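Local coordinates for protein putative esterase (Uncultured bacterium, PDB 7C4D) that probably hydrolyses carboxylic ester bonds as an esterase of the alpha/beta hydrolase fold, at residues 23-28 and 112-117; 48-53 and 266-271. All coordinates share one frame; numbering follows the deposited sequence.

In the fold
Strand 25-29 enters the mixed sheet early in the chain, and interaction 1 (23-28 with 112-117) closes a loop of 83 residues when the chain comes back at the start of strand 113-119. Inside that loop the chain passes 48-53, the first half of interaction 2, whose partner 266-271 comes only at the C terminus, 212 residues further on. The two loops therefore cross. Strands 25-29 and 51-55 are neighbours, joined by a probable hydrogen bond from Y53 N to L26 O. Interaction 1 bridges two strands flanking 90-95; interaction 2 ties the C-terminal part of helix 260-270 to the loop that leads into strand 51-55. Their centres lie 8 Å apart.

Interaction 1: residues 23-28 and 112-117; sequences GEPLII and KVKKLI. With EDO (1,2-ethanediol), chain B.
E24 and K114 meet with their side chains slanting across each other at the protein surface, near the N-terminal ends of strands 25-29 and 113-119 of the alpha/beta hydrolase sheet, which lie on either side of strand 90-95. The touch is through carbon: K114 CD lies 3.5 Å from E24 OE1, so the aliphatic part of the lysine passes beside the carboxylate. E24 is extended beyond CG, whereas K114 runs straight as far as CE and then bends (chi4 -79°). With that bend K114 NZ stays 4.2 Å from E24 OE2, close enough for opposite charges to attract but too far for a salt bridge. The firmer polar partner of E24 is N91 of the intervening strand, whose ND2 is hydrogen-bonded to OE1 and also to P25 O. K114 CE also comes within 4.4 Å of CD of the P25 ring, a loose contact. An alanine in place of K114 would remove the chain beyond CB, and would probably leave one side of the E24 carboxylate uncovered and without its nearby positive charge. By the backbone of V113 lies a 1,2-ethanediol, probably carried over from crystallisation, with O2 2.8 Å from V113 O.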
loop_
_atom_site.group_PDB
_atom_site.type_symbol
_atom_site.label_atom_id
_atom_site.label_comp_id
_atom_site.label_asym_id
_atom_site.label_seq_id
_atom_site.Cartn_x
_atom_site.Cartn_y
_atom_site.Cartn_z
ATOM N N GLY A 23 -12.109 -3.805 -20.099
ATOM C CA GLY A 23 -11.024 -4.680 -19.681
ATOM C C GLY A 23 -11.312 -5.405 -18.370
ATOM O O GLY A 23 -12.308 -5.143 -17.685
ATOM N N GLU A 24 -10.387 -6.291 -17.997
ATOM C CA GLU A 24 -10.470 -6.969 -16.711
ATOM C C GLU A 24 -10.288 -5.957 -15.579
ATOM O O GLU A 24 -9.597 -4.953 -15.742
ATOM C CB GLU A 24 -9.378 -8.024 -16.600
ATOM C CG GLU A 24 -9.414 -9.064 -17.702
ATOM C CD GLU A 24 -8.175 -9.943 -17.624
ATOM O OE1 GLU A 24 -7.326 -9.737 -16.709
ATOM O OE2 GLU A 24 -8.061 -10.838 -18.455
ATOM N N PRO A 25 -10.891 -6.174 -14.393
ATOM C CA PRO A 25 -10.722 -5.232 -13.289
ATOM C C PRO A 25 -9.301 -5.354 -12.790
ATOM O O PRO A 25 -8.677 -6.411 -12.876
ATOM C CB PRO A 25 -11.667 -5.733 -12.202
ATOM C CG PRO A 25 -12.637 -6.591 -12.992
ATOM C CD PRO A 25 -11.817 -7.263 -14.066
ATOM N N LEU A 26 -8.800 -4.222 -12.301
ATOM C CA LEU A 26 -7.482 -4.136 -11.721
ATOM C C LEU A 26 -7.635 -3.253 -10.484
ATOM O O LEU A 26 -7.980 -2.079 -10.599
ATOM C CB LEU A 26 -6.535 -3.543 -12.770
ATOM C CG LEU A 26 -5.101 -3.228 -12.317
ATOM C CD1 LEU A 26 -4.441 -4.444 -11.714
ATOM C CD2 LEU A 26 -4.266 -2.721 -13.503
ATOM N N ILE A 27 -7.371 -3.842 -9.314
ATOM C CA ILE A 27 -7.473 -3.143 -8.048
ATOM C C ILE A 27 -6.072 -2.764 -7.591
ATOM O O ILE A 27 -5.200 -3.642 -7.539
ATOM C CB ILE A 27 -8.220 -4.014 -6.995
ATOM C CG1 ILE A 27 -9.667 -4.291 -7.411
ATOM C CG2 ILE A 27 -8.149 -3.369 -5.614
ATOM C CD1 ILE A 27 -10.447 -5.258 -6.517
ATOM N N ILE A 28 -5.879 -1.476 -7.238
ATOM C CA ILE A 28 -4.584 -1.030 -6.733
ATOM C C ILE A 28 -4.741 -0.640 -5.250
ATOM O O ILE A 28 -5.663 0.093 -4.906
ATOM C CB ILE A 28 -4.012 0.100 -7.614
ATOM C CG1 ILE A 28 -4.047 -0.272 -9.098
ATOM C CG2 ILE A 28 -2.617 0.560 -7.207
ATOM C CD1 ILE A 28 -3.339 0.767 -10.024
ATOM N N LYS A 112 -10.808 -15.727 -6.582
ATOM C CA LYS A 112 -11.171 -14.378 -6.980
ATOM C C LYS A 112 -9.985 -13.597 -7.579
ATOM O O LYS A 112 -10.148 -12.440 -7.980
ATOM C CB LYS A 112 -11.644 -13.580 -5.765
ATOM C CG LYS A 112 -12.618 -14.274 -4.821
ATOM C CD LYS A 112 -14.018 -14.457 -5.378
ATOM C CE LYS A 112 -14.676 -13.181 -5.853
ATOM N NZ LYS A 112 -15.831 -13.456 -6.745
ATOM N N VAL A 113 -8.784 -14.186 -7.626
ATOM C CA VAL A 113 -7.663 -13.403 -8.115
ATOM C C VAL A 113 -7.123 -13.971 -9.421
ATOM O O VAL A 113 -6.786 -15.139 -9.479
ATOM C CB VAL A 113 -6.565 -13.318 -7.049
ATOM C CG1 VAL A 113 -5.412 -12.431 -7.506
ATOM C CG2 VAL A 113 -7.123 -12.820 -5.721
ATOM N N LYS A 114 -6.973 -13.127 -10.440
ATOM C CA LYS A 114 -6.439 -13.620 -11.697
ATOM C C LYS A 114 -4.922 -13.587 -11.623
ATOM O O LYS A 114 -4.283 -14.583 -11.887
ATOM C CB LYS A 114 -6.902 -12.791 -12.898
ATOM C CG LYS A 114 -8.405 -12.662 -13.100
ATOM C CD LYS A 114 -8.745 -11.508 -14.022
ATOM C CE LYS A 114 -10.211 -11.374 -14.384
ATOM N NZ LYS A 114 -10.609 -12.332 -15.443
ATOM N N LYS A 115 -4.341 -12.432 -11.288
ATOM C CA LYS A 115 -2.898 -12.345 -11.182
ATOM C C LYS A 115 -2.586 -11.319 -10.111
ATOM O O LYS A 115 -3.398 -10.429 -9.880
ATOM C CB LYS A 115 -2.266 -11.861 -12.491
ATOM C CG LYS A 115 -2.290 -12.818 -13.672
ATOM C CD LYS A 115 -1.125 -12.563 -14.624
ATOM C CE LYS A 115 -1.191 -13.500 -15.807
ATOM N NZ LYS A 115 -2.317 -13.099 -16.682
ATOM N N LEU A 116 -1.423 -11.470 -9.462
ATOM C CA LEU A 116 -1.113 -10.634 -8.322
ATOM C C LEU A 116 0.221 -9.917 -8.535
ATOM O O LEU A 116 1.230 -10.540 -8.865
ATOM C CB LEU A 116 -1.069 -11.520 -7.080
ATOM C CG LEU A 116 -0.436 -10.890 -5.833
ATOM C CD1 LEU A 116 -1.164 -9.605 -5.427
ATOM C CD2 LEU A 116 -0.400 -11.885 -4.666
ATOM N N ILE A 117 0.225 -8.599 -8.315
ATOM C CA ILE A 117 1.518 -7.925 -8.316
ATOM C C ILE A 117 1.799 -7.389 -6.913
ATOM O O ILE A 117 0.970 -6.654 -6.377
ATOM C CB ILE A 117 1.617 -6.802 -9.384
ATOM C CG1 ILE A 117 1.541 -7.329 -10.833
ATOM C CG2 ILE A 117 2.898 -6.031 -9.172
ATOM C CD1 ILE A 117 1.419 -6.224 -11.882
HETATM C C1 EDO B . -9.417 -16.775 -11.669
HETATM O O1 EDO B . -8.511 -16.711 -12.771
HETATM C C2 EDO B . -9.042 -17.892 -10.772
HETATM O O2 EDO B . -8.028 -17.612 -9.808
#

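Interaction 2: residues 48-53 and 266-271; sequences DYFQVY and KTLEFL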
loop_
_atom_site.group_PDB
_atom_site.type_symbol
_atom_site.label_atom_id
_atom_site.label_comp_id
_atom_site.label_asym_id
_atom_site.label_seq_id
_atom_site.Cartn_x
_atom_site.Cartn_y
_atom_site.Cartn_z
ATOM N N ASP A 48 -6.069 2.339 -20.062
ATOM C CA ASP A 48 -6.335 1.988 -21.451
ATOM C C ASP A 48 -6.599 0.493 -21.609
ATOM O O ASP A 48 -7.158 0.103 -22.630
ATOM C CB ASP A 48 -5.176 2.342 -22.377
ATOM C CG ASP A 48 -4.867 3.830 -22.448
ATOM O OD1 ASP A 48 -5.753 4.636 -22.169
ATOM O OD2 ASP A 48 -3.713 4.155 -22.708
ATOM N N TYR A 49 -6.172 -0.341 -20.636
ATOM C CA TYR A 49 -6.268 -1.775 -20.829
ATOM C C TYR A 49 -7.150 -2.443 -19.770
ATOM O O TYR A 49 -7.558 -3.596 -19.924
ATOM C CB TYR A 49 -4.866 -2.392 -20.853
ATOM C CG TYR A 49 -3.926 -1.653 -21.769
ATOM C CD1 TYR A 49 -4.016 -1.781 -23.153
ATOM C CD2 TYR A 49 -2.976 -0.795 -21.253
ATOM C CE1 TYR A 49 -3.201 -1.044 -23.990
ATOM C CE2 TYR A 49 -2.112 -0.104 -22.081
ATOM C CZ TYR A 49 -2.231 -0.226 -23.455
ATOM O OH TYR A 49 -1.353 0.440 -24.238
ATOM N N PHE A 50 -7.414 -1.748 -18.669
ATOM C CA PHE A 50 -8.086 -2.394 -17.544
ATOM C C PHE A 50 -9.101 -1.427 -16.970
ATOM O O PHE A 50 -9.034 -0.242 -17.282
ATOM C CB PHE A 50 -7.079 -2.808 -16.457
ATOM C CG PHE A 50 -6.006 -3.799 -16.884
ATOM C CD1 PHE A 50 -6.217 -5.169 -16.806
ATOM C CD2 PHE A 50 -4.759 -3.365 -17.297
ATOM C CE1 PHE A 50 -5.231 -6.073 -17.183
ATOM C CE2 PHE A 50 -3.761 -4.268 -17.636
ATOM C CZ PHE A 50 -4.005 -5.623 -17.621
ATOM N N GLN A 51 -10.011 -1.954 -16.138
ATOM C CA GLN A 51 -10.916 -1.149 -15.335
ATOM C C GLN A 51 -10.263 -0.983 -13.975
ATOM O O GLN A 51 -10.347 -1.886 -13.155
ATOM C CB GLN A 51 -12.278 -1.846 -15.239
ATOM C CG GLN A 51 -12.980 -1.941 -16.602
ATOM C CD GLN A 51 -14.374 -2.482 -16.439
ATOM O OE1 GLN A 51 -15.248 -1.839 -15.873
ATOM N NE2 GLN A 51 -14.559 -3.721 -16.834
ATOM N N VAL A 52 -9.541 0.129 -13.791
ATOM C CA VAL A 52 -8.700 0.307 -12.632
ATOM C C VAL A 52 -9.495 0.925 -11.479
ATOM O O VAL A 52 -10.105 1.989 -11.639
ATOM C CB VAL A 52 -7.484 1.182 -12.971
ATOM C CG1 VAL A 52 -6.547 1.276 -11.775
ATOM C CG2 VAL A 52 -6.745 0.693 -14.224
ATOM N N TYR A 53 -9.424 0.269 -10.309
ATOM C CA TYR A 53 -10.017 0.764 -9.067
ATOM C C TYR A 53 -8.921 1.223 -8.106
ATOM O O TYR A 53 -8.041 0.436 -7.733
ATOM C CB TYR A 53 -10.863 -0.321 -8.406
ATOM C CG TYR A 53 -12.078 -0.717 -9.197
ATOM C CD1 TYR A 53 -11.981 -1.637 -10.225
ATOM C CD2 TYR A 53 -13.321 -0.162 -8.929
ATOM C CE1 TYR A 53 -13.087 -1.994 -10.967
ATOM C CE2 TYR A 53 -14.445 -0.510 -9.651
ATOM C CZ TYR A 53 -14.319 -1.439 -10.670
ATOM O OH TYR A 53 -15.411 -1.834 -11.377
ATOM N N LYS A 266 6.815 -3.382 -16.559
ATOM C CA LYS A 266 6.838 -4.687 -15.911
ATOM C C LYS A 266 5.433 -5.222 -15.601
ATOM O O LYS A 266 5.218 -6.419 -15.729
ATOM C CB LYS A 266 7.674 -4.611 -14.644
ATOM C CG LYS A 266 9.122 -4.239 -14.898
ATOM C CD LYS A 266 9.772 -5.031 -15.996
ATOM C CE LYS A 266 11.272 -4.822 -16.024
ATOM N NZ LYS A 266 11.869 -5.501 -17.198
ATOM N N THR A 267 4.511 -4.329 -15.231
ATOM C CA THR A 267 3.105 -4.606 -14.967
ATOM C C THR A 267 2.424 -5.080 -16.256
ATOM O O THR A 267 1.708 -6.083 -16.239
ATOM C CB THR A 267 2.426 -3.352 -14.377
ATOM O OG1 THR A 267 3.026 -3.027 -13.120
ATOM C CG2 THR A 267 0.912 -3.418 -14.267
ATOM N N LEU A 268 2.633 -4.370 -17.385
ATOM C CA LEU A 268 1.936 -4.715 -18.630
ATOM C C LEU A 268 2.506 -5.964 -19.277
ATOM O O LEU A 268 1.794 -6.655 -19.989
ATOM C CB LEU A 268 1.890 -3.544 -19.624
ATOM C CG LEU A 268 0.935 -2.400 -19.221
ATOM C CD1 LEU A 268 1.031 -1.178 -20.151
ATOM C CD2 LEU A 268 -0.518 -2.855 -19.087
ATOM N N GLU A 269 3.782 -6.271 -19.015
ATOM C CA GLU A 269 4.351 -7.511 -19.520
ATOM C C GLU A 269 3.860 -8.738 -18.721
ATOM O O GLU A 269 3.890 -9.857 -19.235
ATOM C CB GLU A 269 5.876 -7.388 -19.572
ATOM C CG GLU A 269 6.375 -6.390 -20.618
ATOM C CD GLU A 269 7.845 -5.968 -20.523
ATOM O OE1 GLU A 269 8.561 -6.412 -19.580
ATOM O OE2 GLU A 269 8.285 -5.173 -21.364
ATOM N N PHE A 270 3.408 -8.543 -17.470
ATOM C CA PHE A 270 2.967 -9.647 -16.600
ATOM C C PHE A 270 1.454 -9.871 -16.699
ATOM O O PHE A 270 1.021 -10.973 -16.893
ATOM C CB PHE A 270 3.417 -9.410 -15.148
ATOM C CG PHE A 270 2.944 -10.437 -14.150
ATOM C CD1 PHE A 270 3.434 -11.731 -14.182
ATOM C CD2 PHE A 270 1.973 -10.133 -13.196
ATOM C CE1 PHE A 270 2.984 -12.687 -13.268
ATOM C CE2 PHE A 270 1.565 -11.074 -12.248
ATOM C CZ PHE A 270 2.082 -12.353 -12.281
ATOM N N LEU A 271 0.628 -8.822 -16.585
ATOM C CA LEU A 271 -0.817 -8.989 -16.548
ATOM C C LEU A 271 -1.379 -9.359 -17.922
ATOM O O LEU A 271 -0.827 -8.964 -18.931
ATOM C CB LEU A 271 -1.471 -7.703 -16.070
ATOM C CG LEU A 271 -1.107 -7.246 -14.666
ATOM C CD1 LEU A 271 -1.859 -5.970 -14.341
ATOM C CD2 LEU A 271 -1.399 -8.353 -13.649
ATOM O OXT LEU A 271 -2.419 -10.050 -18.024
#
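F50 and L271 meet because both first torsions (chi1 -61° and -62°) set CG anti to the carbonyl carbon, sending the phenyl ring and the leucine branch toward one another. The same choice at Y49 and L268 completes an apolar cluster in the alpha/beta hydrolase fold, where the C-terminal helix 260-270 packs against the sheet and against the turn leading into strand 51-55.

L268 serves both aromatic rings: CD2 meets both, while CD1 turns to Y49 alone. Its CD2 comes to the rim of F50, in the plane of the ring and 3.8 Å from CE2, while the two side chains run antiparallel past one another. Its CD1 approaches Y49 CE2 at 3.8 Å, the side chains crossing at about a right angle; CD2 also lies 3.9 Å from Y49 CD2, so both branches of the leucine lie by the CD2-CE2 bond of the tyrosine. A face of the Y49 ring is covered by D48 CB, which sits over its centre.

L271, the last residue, crosses F50 obliquely and touches the far end of the ring with both CB and CD1. The F50 ring thus has the two leucines, three residues apart in the chain, gathered round its CE2 and CZ atoms. F50 is buried, and L26 of the adjacent strand 25-29 and N91 of strand 90-95, the next one over, also touch it; L46 of helix 40-46 packs on L268. Between the leucines, the backbone folds so that T267 O accepts from both F270 N and L271 N. The terminal carboxylate of L271 makes a long, weak ion pair with K115. The closest approach of the whole contact is F50 CZ to L271 CB, 3.6 Å.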